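Local coordinates for ACYL carrier protein ACPA (Mycobacterium tuberculosis, PDB 2CGQ) that probably carries growing or activated acyl chains as thioesters on a phosphopantetheine arm, as acyl carrier proteins do, at residues Glu29-Thr34 with Gly89-Ser94; Ala33-Ile38 with Asp53-Asp58; Thr41-Gly44 with Asn48-Leu51; Gln64-Leu69 with Arg80-Ile85. One frame throughout, in Å; residues are numbered along the deposited sequence.

Interaction 1. Residues Glu29-Thr34 with Gly89-Ser94; sequences EAINAT and GDVYTS
The phenol of Y92 ends its reach at the side-chain amide of N32: OH donates to OD1 over 2.6 Å, a short bond. The donor lies in the carbonyl plane and meets a lone pair of OD1, at a C=O...O angle of 120°. The amide plane is turned 46° from the ring plane, and the two side chains run roughly at right angles, with OD1 level with the ring at its edge. N32 manages this although its first bond does not head for the other helix. Its CG stands anti to the carbonyl carbon, and the amide then swings over to the phenol.

Next to the polar bond lies an apolar patch built round I31. Its CG2 branch comes in at the edge of the Y92 ring, close to the ring plane and 3.8 Å from CE1. The same methyl lies 3.7 Å from CG1 of V91, touching both neighbours. The other branch passes nearer the root of the tyrosine, with CD1 of I31 3.9 Å from CD1 of Y92. The long ring is therefore met along one edge by isoleucine and at its hydroxyl by asparagine, which should limit its rotation.

I31, V91 and Y92 are buried. The 29-34 and 89-94 parts of helices 27-39 and 88-96, the first and last of the four-helix carrier fold, run at 125° to each other, with segment axes 10.5 Å apart at closest approach. Helix 59-73 adds L69 against V91, while M27 and E28 from the start of helix 27-39, with A47 from a loop, close round Y92.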
loop_
_atom_site.group_PDB
_atom_site.type_symbol
_atom_site.label_atom_id
_atom_site.label_comp_id
_atom_site.label_asym_id
_atom_site.label_seq_id
_atom_site.Cartn_x
_atom_site.Cartn_y
_atom_site.Cartn_z
ATOM N N GLU A 29 10.570 1.913 -1.759
ATOM C CA GLU A 29 10.651 3.321 -1.343
ATOM C C GLU A 29 9.497 4.138 -1.892
ATOM O O GLU A 29 8.948 4.996 -1.202
ATOM C CB GLU A 29 11.975 3.958 -1.777
ATOM C CG GLU A 29 13.122 3.574 -0.869
ATOM C CD GLU A 29 14.441 4.152 -1.365
ATOM O OE1 GLU A 29 15.324 3.353 -1.780
ATOM O OE2 GLU A 29 14.544 5.407 -1.412
ATOM N N ALA A 30 9.153 3.893 -3.151
ATOM C CA ALA A 30 8.009 4.543 -3.772
ATOM C C ALA A 30 6.705 4.157 -3.114
ATOM O O ALA A 30 5.821 4.995 -2.903
ATOM C CB ALA A 30 7.960 4.214 -5.228
ATOM N N ILE A 31 6.556 2.877 -2.761
ATOM C CA ILE A 31 5.310 2.467 -2.109
ATOM C C ILE A 31 5.220 3.136 -0.747
ATOM O O ILE A 31 4.142 3.599 -0.349
ATOM C CB ILE A 31 5.188 0.932 -2.035
ATOM C CG1 ILE A 31 5.024 0.372 -3.464
ATOM C CG2 ILE A 31 4.065 0.534 -1.114
ATOM C CD1 ILE A 31 5.214 -1.162 -3.541
ATOM N N ASN A 32 6.348 3.198 -0.026
ATOM C CA ASN A 32 6.393 3.863 1.283
ATOM C C ASN A 32 6.014 5.311 1.169
ATOM O O ASN A 32 5.231 5.815 1.980
ATOM C CB ASN A 32 7.774 3.762 1.928
ATOM C CG ASN A 32 8.163 2.359 2.263
ATOM O OD1 ASN A 32 7.317 1.431 2.313
ATOM N ND2 ASN A 32 9.455 2.177 2.539
ATOM N N ALA A 33 6.557 5.993 0.163
ATOM C CA ALA A 33 6.225 7.420 -0.064
ATOM C C ALA A 33 4.714 7.602 -0.295
ATOM O O ALA A 33 4.143 8.552 0.240
ATOM C CB ALA A 33 7.001 7.957 -1.237
ATOM N N THR A 34 4.091 6.705 -1.067
ATOM C CA THR A 34 2.643 6.789 -1.348
ATOM C C THR A 34 1.860 6.568 -0.053
ATOM O O THR A 34 0.881 7.286 0.266
ATOM C CB THR A 34 2.280 5.768 -2.451
ATOM O OG1 THR A 34 2.954 6.203 -3.679
ATOM C CG2 THR A 34 0.753 5.664 -2.661
ATOM N N GLY A 89 4.072 -5.377 3.764
ATOM C CA GLY A 89 4.694 -6.366 2.920
ATOM C C GLY A 89 3.793 -6.919 1.838
ATOM O O GLY A 89 4.244 -7.182 0.731
ATOM N N ASP A 90 2.522 -7.100 2.164
ATOM C CA ASP A 90 1.495 -7.649 1.223
ATOM C C ASP A 90 1.314 -6.631 0.065
ATOM O O ASP A 90 1.188 -6.992 -1.116
ATOM C CB ASP A 90 0.148 -7.801 1.909
ATOM C CG ASP A 90 0.107 -8.880 2.975
ATOM O OD1 ASP A 90 0.950 -9.818 2.965
ATOM O OD2 ASP A 90 -0.830 -8.774 3.794
ATOM N N VAL A 91 1.358 -5.349 0.422
ATOM C CA VAL A 91 1.338 -4.268 -0.591
ATOM C C VAL A 91 2.567 -4.373 -1.520
ATOM O O VAL A 91 2.443 -4.327 -2.767
ATOM C CB VAL A 91 1.306 -2.877 0.060
ATOM C CG1 VAL A 91 1.217 -1.786 -1.033
ATOM C CG2 VAL A 91 0.125 -2.701 0.973
ATOM N N TYR A 92 3.776 -4.560 -0.948
ATOM C CA TYR A 92 4.974 -4.738 -1.772
ATOM C C TYR A 92 4.845 -5.892 -2.734
ATOM O O TYR A 92 5.187 -5.783 -3.880
ATOM C CB TYR A 92 6.229 -4.941 -0.900
ATOM C CG TYR A 92 6.613 -3.850 0.058
ATOM C CD1 TYR A 92 6.198 -2.547 -0.061
ATOM C CD2 TYR A 92 7.568 -4.111 1.055
ATOM C CE1 TYR A 92 6.653 -1.549 0.831
ATOM C CE2 TYR A 92 8.027 -3.137 1.922
ATOM C CZ TYR A 92 7.596 -1.873 1.825
ATOM O OH TYR A 92 8.078 -0.981 2.756
ATOM N N THR A 93 4.338 -7.030 -2.276
ATOM C CA THR A 93 4.344 -8.222 -3.141
ATOM C C THR A 93 3.220 -8.073 -4.176
ATOM O O THR A 93 3.344 -8.603 -5.289
ATOM C CB THR A 93 4.276 -9.524 -2.311
ATOM O OG1 THR A 93 3.135 -9.460 -1.497
ATOM C CG2 THR A 93 5.402 -9.595 -1.415
ATOM N N SER A 94 2.182 -7.305 -3.864
ATOM C CA SER A 94 1.087 -7.053 -4.846
ATOM C C SER A 94 1.589 -6.225 -6.023
ATOM O O SER A 94 1.164 -6.463 -7.176
ATOM C CB SER A 94 -0.130 -6.371 -4.230
ATOM O OG SER A 94 -1.000 -7.272 -3.588
#

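Interaction 2. Residues Ala33-Ile38 with Asp53-Asp58; sequences ATIQRI and DDLGFD
F57 pushes the far end of its ring into the shallow groove between I35 and I38, two isoleucines one turn apart on helix 27-39. The bumps that form the walls are the CG2 methyls. That of I35 lies beside the ring edge, close to its plane, 4.1 Å from CE1 and about as far from CZ. That of I38 comes to the other flank at a slant, 4.2 Å from CE2. Both methyls stand anti to their backbone N (chi1 -72° and -68° for the CG1 branches), a shared setting that leaves them side by side with the phenylalanine end-on between them. The phenylalanine side chain crosses both isoleucines at about a right angle.

L55 fills in next to F57 from the same loop. Its CD1 methyl only brushes the I35 bump, 4.4 Å from CG2, so I35 is touched from two directions while I38 meets the ring alone. The chain bends at G56 (phi 76°), between L55, which points at the helix, and F57, whose ring swings over to it.

The loop leads straight into helix 59-73 of the carrier fold. D58 is its N-cap, with OD1 accepting from the backbone N of K61, and it opens the Asp-Ser-Leu signature whose serine probably bears the phosphopantetheine arm. F57 thus sits one residue ahead of that signature. L39, L62 and L65 also touch F57; L39 reaches L55 as well, and L65 packs on I35. Behind F57, its backbone is tied to that of L51.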
loop_
_atom_site.group_PDB
_atom_site.type_symbol
_atom_site.label_atom_id
_atom_site.label_comp_id
_atom_site.label_asym_id
_atom_site.label_seq_id
_atom_site.Cartn_x
_atom_site.Cartn_y
_atom_site.Cartn_z
ATOM N N ALA A 33 6.557 5.993 0.163
ATOM C CA ALA A 33 6.225 7.420 -0.064
ATOM C C ALA A 33 4.714 7.602 -0.295
ATOM O O ALA A 33 4.143 8.552 0.240
ATOM C CB ALA A 33 7.001 7.957 -1.237
ATOM N N THR A 34 4.091 6.705 -1.067
ATOM C CA THR A 34 2.643 6.789 -1.348
ATOM C C THR A 34 1.860 6.568 -0.053
ATOM O O THR A 34 0.881 7.286 0.266
ATOM C CB THR A 34 2.280 5.768 -2.451
ATOM O OG1 THR A 34 2.954 6.203 -3.679
ATOM C CG2 THR A 34 0.753 5.664 -2.661
ATOM N N ILE A 35 2.261 5.544 0.695
ATOM C CA ILE A 35 1.674 5.310 2.015
ATOM C C ILE A 35 1.776 6.555 2.911
ATOM O O ILE A 35 0.817 6.996 3.525
ATOM C CB ILE A 35 2.324 4.082 2.685
ATOM C CG1 ILE A 35 1.842 2.808 1.969
ATOM C CG2 ILE A 35 1.973 4.088 4.159
ATOM C CD1 ILE A 35 2.583 1.463 2.427
ATOM N N GLN A 36 2.968 7.133 2.977
ATOM C CA GLN A 36 3.145 8.364 3.740
ATOM C C GLN A 36 2.309 9.532 3.244
ATOM O O GLN A 36 1.796 10.307 4.063
ATOM C CB GLN A 36 4.618 8.736 3.787
ATOM C CG GLN A 36 5.463 7.761 4.611
ATOM C CD GLN A 36 6.933 8.035 4.486
ATOM O OE1 GLN A 36 7.383 8.475 3.424
ATOM N NE2 GLN A 36 7.704 7.805 5.575
ATOM N N ARG A 37 2.194 9.690 1.924
ATOM C CA ARG A 37 1.413 10.784 1.359
ATOM C C ARG A 37 -0.064 10.629 1.799
ATOM O O ARG A 37 -0.687 11.567 2.295
ATOM C CB ARG A 37 1.553 10.732 -0.164
ATOM C CG ARG A 37 1.553 11.963 -0.965
ATOM C CD ARG A 37 1.027 11.691 -2.397
ATOM N NE ARG A 37 -0.307 11.054 -2.298
ATOM C CZ ARG A 37 -1.477 11.705 -2.190
ATOM N NH1 ARG A 37 -1.516 13.001 -2.219
ATOM N NH2 ARG A 37 -2.602 11.014 -1.966
ATOM N N ILE A 38 -0.608 9.427 1.632
ATOM C CA ILE A 38 -2.005 9.140 2.012
ATOM C C ILE A 38 -2.284 9.329 3.484
ATOM O O ILE A 38 -3.310 9.930 3.857
ATOM C CB ILE A 38 -2.439 7.706 1.563
ATOM C CG1 ILE A 38 -2.497 7.669 0.049
ATOM C CG2 ILE A 38 -3.800 7.264 2.190
ATOM C CD1 ILE A 38 -2.516 6.234 -0.491
ATOM N N ASP A 53 -4.063 -1.804 11.995
ATOM C CA ASP A 53 -3.732 -1.766 13.426
ATOM C C ASP A 53 -2.547 -0.884 13.753
ATOM O O ASP A 53 -2.534 -0.203 14.793
ATOM C CB ASP A 53 -3.413 -3.139 13.988
ATOM C CG ASP A 53 -4.472 -4.191 13.705
ATOM O OD1 ASP A 53 -5.385 -3.972 12.858
ATOM O OD2 ASP A 53 -4.290 -5.312 14.274
ATOM N N ASP A 54 -1.538 -0.890 12.884
ATOM C CA ASP A 54 -0.310 -0.120 13.110
ATOM C C ASP A 54 -0.283 1.275 12.504
ATOM O O ASP A 54 0.208 2.201 13.140
ATOM C CB ASP A 54 0.926 -0.909 12.639
ATOM C CG ASP A 54 1.159 -2.183 13.458
ATOM O OD1 ASP A 54 0.945 -2.168 14.697
ATOM O OD2 ASP A 54 1.590 -3.205 12.892
ATOM N N LEU A 55 -0.772 1.410 11.270
ATOM C CA LEU A 55 -0.659 2.664 10.508
ATOM C C LEU A 55 -1.921 3.516 10.472
ATOM O O LEU A 55 -1.874 4.687 10.045
ATOM C CB LEU A 55 -0.180 2.374 9.091
ATOM C CG LEU A 55 1.224 1.803 9.019
ATOM C CD1 LEU A 55 1.580 1.428 7.612
ATOM C CD2 LEU A 55 2.226 2.840 9.517
ATOM N N GLY A 56 -3.026 2.917 10.907
ATOM C CA GLY A 56 -4.320 3.554 11.008
ATOM C C GLY A 56 -5.052 3.743 9.691
ATOM O O GLY A 56 -5.839 4.698 9.526
ATOM N N PHE A 57 -4.813 2.878 8.716
ATOM C CA PHE A 57 -5.637 2.858 7.522
ATOM C C PHE A 57 -7.077 2.533 7.891
ATOM O O PHE A 57 -7.343 1.735 8.781
ATOM C CB PHE A 57 -5.155 1.831 6.472
ATOM C CG PHE A 57 -4.040 2.329 5.595
ATOM C CD1 PHE A 57 -2.731 2.266 5.992
ATOM C CD2 PHE A 57 -4.320 2.903 4.369
ATOM C CE1 PHE A 57 -1.726 2.717 5.151
ATOM C CE2 PHE A 57 -3.313 3.350 3.530
ATOM C CZ PHE A 57 -2.060 3.319 3.911
ATOM N N ASP A 58 -8.000 3.179 7.185
ATOM C CA ASP A 58 -9.402 2.884 7.247
ATOM C C ASP A 58 -9.835 2.509 5.824
ATOM O O ASP A 58 -9.008 2.391 4.923
ATOM C CB ASP A 58 -10.183 4.076 7.850
ATOM C CG ASP A 58 -10.015 5.362 7.078
ATOM O OD1 ASP A 58 -9.463 5.352 5.979
ATOM O OD2 ASP A 58 -10.494 6.424 7.553
#

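Interaction 3. Residues Thr41-Gly44 with Asn48-Leu51; sequences TDRG and NQVL
Q49 and G44 make the firm part of this contact: the amide NE2 of Q49 donates to the backbone O of G44 over 3.2 Å, with an N-H...O angle of 153°. The fit is good rather than perfect, because the donor is tilted 17° from the carbonyl plane of G44. An extended side chain makes the reach possible. With CG anti to the carbonyl carbon and the chain stretched out beyond it, Q49 holds its amide out across the gap between two stretches of backbone whose CA atoms at G44 and Q49 are 10.0 Å apart. The other end of the amide is engaged as well, OE1 accepting from the backbone N of T46; both ends of the amide are bonded, which should disfavour a flip.

What the glutamine does here is bridge the long loop that joins helix 27-39 to helix 59-73 in the acyl carrier fold, stitching residues 44-46 to the part of the loop at Q49. A small ST turn lies at the near end: OG1 of T41 accepts from the backbone N of R43 at 3.0 Å.

The loose side belongs to R43. Its NH1 comes only to 4.0 Å from NE2 of Q49, two donor nitrogens lying beside each other without a bond, with the guanidinium turned 87° from the amide plane. The two chains slide past one another in opposite directions. R43 is exposed and finds its modest support elsewhere: NH2 makes a weak bond to O of D54, and L55 lies against the arginine, as it does against Q49.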
loop_
_atom_site.group_PDB
_atom_site.type_symbol
_atom_site.label_atom_id
_atom_site.label_comp_id
_atom_site.label_asym_id
_atom_site.label_seq_id
_atom_site.Cartn_x
_atom_site.Cartn_y
_atom_site.Cartn_z
ATOM N N THR A 41 1.997 11.316 7.080
ATOM C CA THR A 41 2.954 11.041 8.160
ATOM C C THR A 41 4.359 10.957 7.603
ATOM O O THR A 41 4.536 10.745 6.411
ATOM C CB THR A 41 2.591 9.750 8.884
ATOM O OG1 THR A 41 3.504 9.526 9.954
ATOM C CG2 THR A 41 2.672 8.552 7.956
ATOM N N ASP A 42 5.346 11.178 8.457
ATOM C CA ASP A 42 6.754 10.976 8.095
ATOM C C ASP A 42 7.320 9.783 8.839
ATOM O O ASP A 42 8.539 9.519 8.783
ATOM C CB ASP A 42 7.590 12.216 8.409
ATOM C CG ASP A 42 7.470 12.655 9.873
ATOM O OD1 ASP A 42 8.064 13.707 10.253
ATOM O OD2 ASP A 42 6.738 11.978 10.636
ATOM N N ARG A 43 6.461 9.068 9.569
ATOM C CA ARG A 43 6.921 7.885 10.263
ATOM C C ARG A 43 7.502 6.873 9.294
ATOM O O ARG A 43 7.040 6.743 8.152
ATOM C CB ARG A 43 5.788 7.250 11.065
ATOM C CG ARG A 43 4.716 6.631 10.285
ATOM C CD ARG A 43 3.554 6.179 11.217
ATOM N NE ARG A 43 3.950 5.033 12.056
ATOM C CZ ARG A 43 3.104 4.385 12.868
ATOM N NH1 ARG A 43 3.520 3.341 13.573
ATOM N NH2 ARG A 43 1.830 4.760 12.954
ATOM N N GLY A 44 8.502 6.139 9.756
ATOM C CA GLY A 44 9.076 5.080 8.962
ATOM C C GLY A 44 8.072 3.964 8.673
ATOM O O GLY A 44 7.247 3.587 9.527
ATOM N N ASN A 48 6.488 -5.311 8.048
ATOM C CA ASN A 48 5.688 -5.973 9.101
ATOM C C ASN A 48 4.475 -5.192 9.589
ATOM O O ASN A 48 3.582 -5.771 10.243
ATOM C CB ASN A 48 6.601 -6.281 10.297
ATOM C CG ASN A 48 7.088 -5.038 10.925
ATOM O OD1 ASN A 48 7.661 -4.183 10.237
ATOM N ND2 ASN A 48 6.845 -4.887 12.235
ATOM N N GLN A 49 4.388 -3.910 9.264
ATOM C CA GLN A 49 3.294 -3.061 9.772
ATOM C C GLN A 49 1.957 -3.460 9.213
ATOM O O GLN A 49 1.786 -3.597 7.985
ATOM C CB GLN A 49 3.554 -1.571 9.521
ATOM C CG GLN A 49 4.677 -1.030 10.370
ATOM C CD GLN A 49 5.132 0.382 9.930
ATOM O OE1 GLN A 49 5.146 0.693 8.752
ATOM N NE2 GLN A 49 5.535 1.191 10.882
ATOM N N VAL A 50 1.024 -3.678 10.139
ATOM C CA VAL A 50 -0.375 -3.934 9.830
ATOM C C VAL A 50 -1.043 -2.624 9.418
ATOM O O VAL A 50 -1.029 -1.662 10.186
ATOM C CB VAL A 50 -1.084 -4.609 11.013
ATOM C CG1 VAL A 50 -2.462 -4.949 10.659
ATOM C CG2 VAL A 50 -0.358 -5.901 11.406
ATOM N N LEU A 51 -1.630 -2.578 8.227
ATOM C CA LEU A 51 -2.115 -1.300 7.646
ATOM C C LEU A 51 -3.125 -0.626 8.552
ATOM O O LEU A 51 -2.992 0.552 8.906
ATOM C CB LEU A 51 -2.714 -1.494 6.252
ATOM C CG LEU A 51 -1.729 -1.950 5.183
ATOM C CD1 LEU A 51 -2.506 -2.011 3.869
ATOM C CD2 LEU A 51 -0.559 -1.044 5.016
#

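Interaction 4. Residues Gln64-Leu69 with Arg80-Ile85; sequences QLITEL and RDAQNI
I66, A82 and I85 meet with methyls and methylenes alone; no ring, amide or carboxylate takes part, so there are no faces or edges to assign across the contact. I66 supplies the protruding group. Its CG1 lies 4.0 Å from CB of A82, and CD1 carries on past the alanine, 4.2 Å from that same CB, to meet I85. There the two isoleucines come tip to tip, CD1 of I66 against CD1 of I85 at 3.9 Å.

The two chains reach this point differently. I66 is bent at its second torsion (chi2 -53°), which folds CD1 back close to the alanine methyl, whereas I85 is stretched out (chi2 170°) and sends its CD1 methyl forward to the meeting point. With only a methyl at A82, the CA atoms of I66 and A82 are 7.0 Å apart. I85 stands just beyond the end of helix 79-84, and its backbone N bonds back to O of A82.

This is the join of helix 59-73 to the short helix 79-84. I85 also touches L51 and V91, linking the outer contact with the core, while L65, the residue preceding I66, touches V91 and I35.

I66 and A82 are only partly buried, and everything between them is dispersion and hydrophobic burial. Such contacts have no fixed direction, so small shifts of the short helix should cost little. That would be consistent with acyl carrier proteins, which often lodge their acyl chain between these two helices.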
loop_
_atom_site.group_PDB
_atom_site.type_symbol
_atom_site.label_atom_id
_atom_site.label_comp_id
_atom_site.label_asym_id
_atom_site.label_seq_id
_atom_site.Cartn_x
_atom_site.Cartn_y
_atom_site.Cartn_z
ATOM N N GLN A 64 -7.792 4.489 -1.385
ATOM C CA GLN A 64 -6.819 5.413 -1.941
ATOM C C GLN A 64 -5.528 4.691 -2.246
ATOM O O GLN A 64 -4.927 4.916 -3.285
ATOM C CB GLN A 64 -6.530 6.556 -0.987
ATOM C CG GLN A 64 -7.552 7.619 -0.858
ATOM C CD GLN A 64 -6.999 8.771 -0.032
ATOM O OE1 GLN A 64 -7.091 8.746 1.155
ATOM N NE2 GLN A 64 -6.411 9.768 -0.698
ATOM N N LEU A 65 -5.047 3.867 -1.326
ATOM C CA LEU A 65 -3.788 3.179 -1.556
ATOM C C LEU A 65 -3.823 2.317 -2.803
ATOM O O LEU A 65 -2.914 2.390 -3.636
ATOM C CB LEU A 65 -3.367 2.342 -0.351
ATOM C CG LEU A 65 -2.105 1.570 -0.455
ATOM C CD1 LEU A 65 -0.910 2.447 -0.599
ATOM C CD2 LEU A 65 -1.977 0.741 0.831
ATOM N N ILE A 66 -4.844 1.496 -2.922
ATOM C CA ILE A 66 -4.938 0.578 -4.090
ATOM C C ILE A 66 -4.995 1.374 -5.408
ATOM O O ILE A 66 -4.246 1.146 -6.340
ATOM C CB ILE A 66 -6.122 -0.382 -3.971
ATOM C CG1 ILE A 66 -5.989 -1.280 -2.687
ATOM C CG2 ILE A 66 -6.223 -1.256 -5.209
ATOM C CD1 ILE A 66 -4.657 -2.033 -2.537
ATOM N N THR A 67 -5.878 2.343 -5.478
ATOM C CA THR A 67 -6.082 3.104 -6.682
ATOM C C THR A 67 -4.849 3.990 -7.010
ATOM O O THR A 67 -4.430 4.094 -8.187
ATOM C CB THR A 67 -7.408 3.876 -6.626
ATOM O OG1 THR A 67 -7.415 4.817 -5.534
ATOM C CG2 THR A 67 -8.611 2.925 -6.524
ATOM N N GLU A 68 -4.280 4.669 -5.988
ATOM C CA GLU A 68 -3.022 5.409 -6.205
ATOM C C GLU A 68 -1.913 4.531 -6.805
ATOM O O GLU A 68 -1.177 4.975 -7.695
ATOM C CB GLU A 68 -2.550 6.137 -4.933
ATOM C CG GLU A 68 -1.456 7.180 -5.181
ATOM C CD GLU A 68 -1.383 8.319 -4.148
ATOM O OE1 GLU A 68 -0.294 8.939 -4.019
ATOM O OE2 GLU A 68 -2.416 8.604 -3.495
ATOM N N LEU A 69 -1.711 3.336 -6.265
ATOM C CA LEU A 69 -0.709 2.431 -6.780
ATOM C C LEU A 69 -1.030 1.932 -8.176
ATOM O O LEU A 69 -0.144 1.898 -9.057
ATOM C CB LEU A 69 -0.545 1.234 -5.849
ATOM C CG LEU A 69 0.042 1.556 -4.462
ATOM C CD1 LEU A 69 0.001 0.286 -3.639
ATOM C CD2 LEU A 69 1.389 2.083 -4.574
ATOM N N ARG A 80 -10.112 -9.080 -5.010
ATOM C CA ARG A 80 -9.861 -10.179 -4.090
ATOM C C ARG A 80 -8.490 -9.989 -3.406
ATOM O O ARG A 80 -8.317 -10.148 -2.174
ATOM C CB ARG A 80 -9.986 -11.504 -4.817
ATOM C CG ARG A 80 -9.639 -12.721 -4.009
ATOM C CD ARG A 80 -9.787 -13.990 -4.789
ATOM N NE ARG A 80 -11.198 -14.289 -5.132
ATOM C CZ ARG A 80 -12.083 -14.792 -4.293
ATOM N NH1 ARG A 80 -11.746 -15.165 -3.068
ATOM N NH2 ARG A 80 -13.301 -15.012 -4.704
ATOM N N ASP A 81 -7.505 -9.668 -4.210
ATOM C CA ASP A 81 -6.148 -9.408 -3.670
ATOM C C ASP A 81 -6.143 -8.195 -2.784
ATOM O O ASP A 81 -5.574 -8.233 -1.711
ATOM C CB ASP A 81 -5.142 -9.311 -4.805
ATOM C CG ASP A 81 -4.669 -10.689 -5.331
ATOM O OD1 ASP A 81 -4.985 -11.767 -4.764
ATOM O OD2 ASP A 81 -4.010 -10.702 -6.396
ATOM N N ALA A 82 -6.825 -7.115 -3.197
ATOM C CA ALA A 82 -6.911 -5.938 -2.352
ATOM C C ALA A 82 -7.515 -6.261 -1.003
ATOM O O ALA A 82 -6.998 -5.785 0.021
ATOM C CB ALA A 82 -7.683 -4.844 -3.012
ATOM N N GLN A 83 -8.636 -7.022 -1.001
ATOM C CA GLN A 83 -9.297 -7.556 0.218
ATOM C C GLN A 83 -8.306 -8.178 1.191
ATOM O O GLN A 83 -8.385 -7.975 2.422
ATOM C CB GLN A 83 -10.341 -8.686 -0.116
ATOM C CG GLN A 83 -11.836 -8.333 -0.282
ATOM C CD GLN A 83 -12.791 -9.584 -0.249
ATOM O OE1 GLN A 83 -12.731 -10.486 -1.132
ATOM N NE2 GLN A 83 -13.666 -9.662 0.821
ATOM N N ASN A 84 -7.432 -8.992 0.632
ATOM C CA ASN A 84 -6.537 -9.854 1.374
ATOM C C ASN A 84 -5.268 -9.143 1.848
ATOM O O ASN A 84 -4.521 -9.729 2.584
ATOM C CB ASN A 84 -6.130 -11.052 0.515
ATOM C CG ASN A 84 -7.250 -12.050 0.332
ATOM O OD1 ASN A 84 -8.191 -12.067 1.117
ATOM N ND2 ASN A 84 -7.164 -12.888 -0.716
ATOM N N ILE A 85 -5.011 -7.906 1.413
ATOM C CA ILE A 85 -3.831 -7.161 1.854
ATOM C C ILE A 85 -3.987 -6.757 3.314
ATOM O O ILE A 85 -4.965 -6.073 3.678
ATOM C CB ILE A 85 -3.594 -5.933 0.977
ATOM C CG1 ILE A 85 -3.020 -6.382 -0.348
ATOM C CG2 ILE A 85 -2.688 -4.926 1.698
ATOM C CD1 ILE A 85 -2.981 -5.310 -1.346
#

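In the fold
From the N terminus, helix 27-39 opens both interaction 1 and interaction 2, whose first segments share A33 and T34. Interaction 2 closes first, at the loop before helix 59-73, and interaction 3 is nested inside it as a short closure within that loop; Q36 NE2 to R43 O joins the two. Interaction 4 follows in series, tying helix 59-73 to helix 79-84. Interaction 1 closes last, on helix 88-96, and encloses interactions 3 and 4. Nothing crosses. V91 and L51 carry packing from one contact to the next, and the R37-E68 salt bridge links interactions 2 and 4.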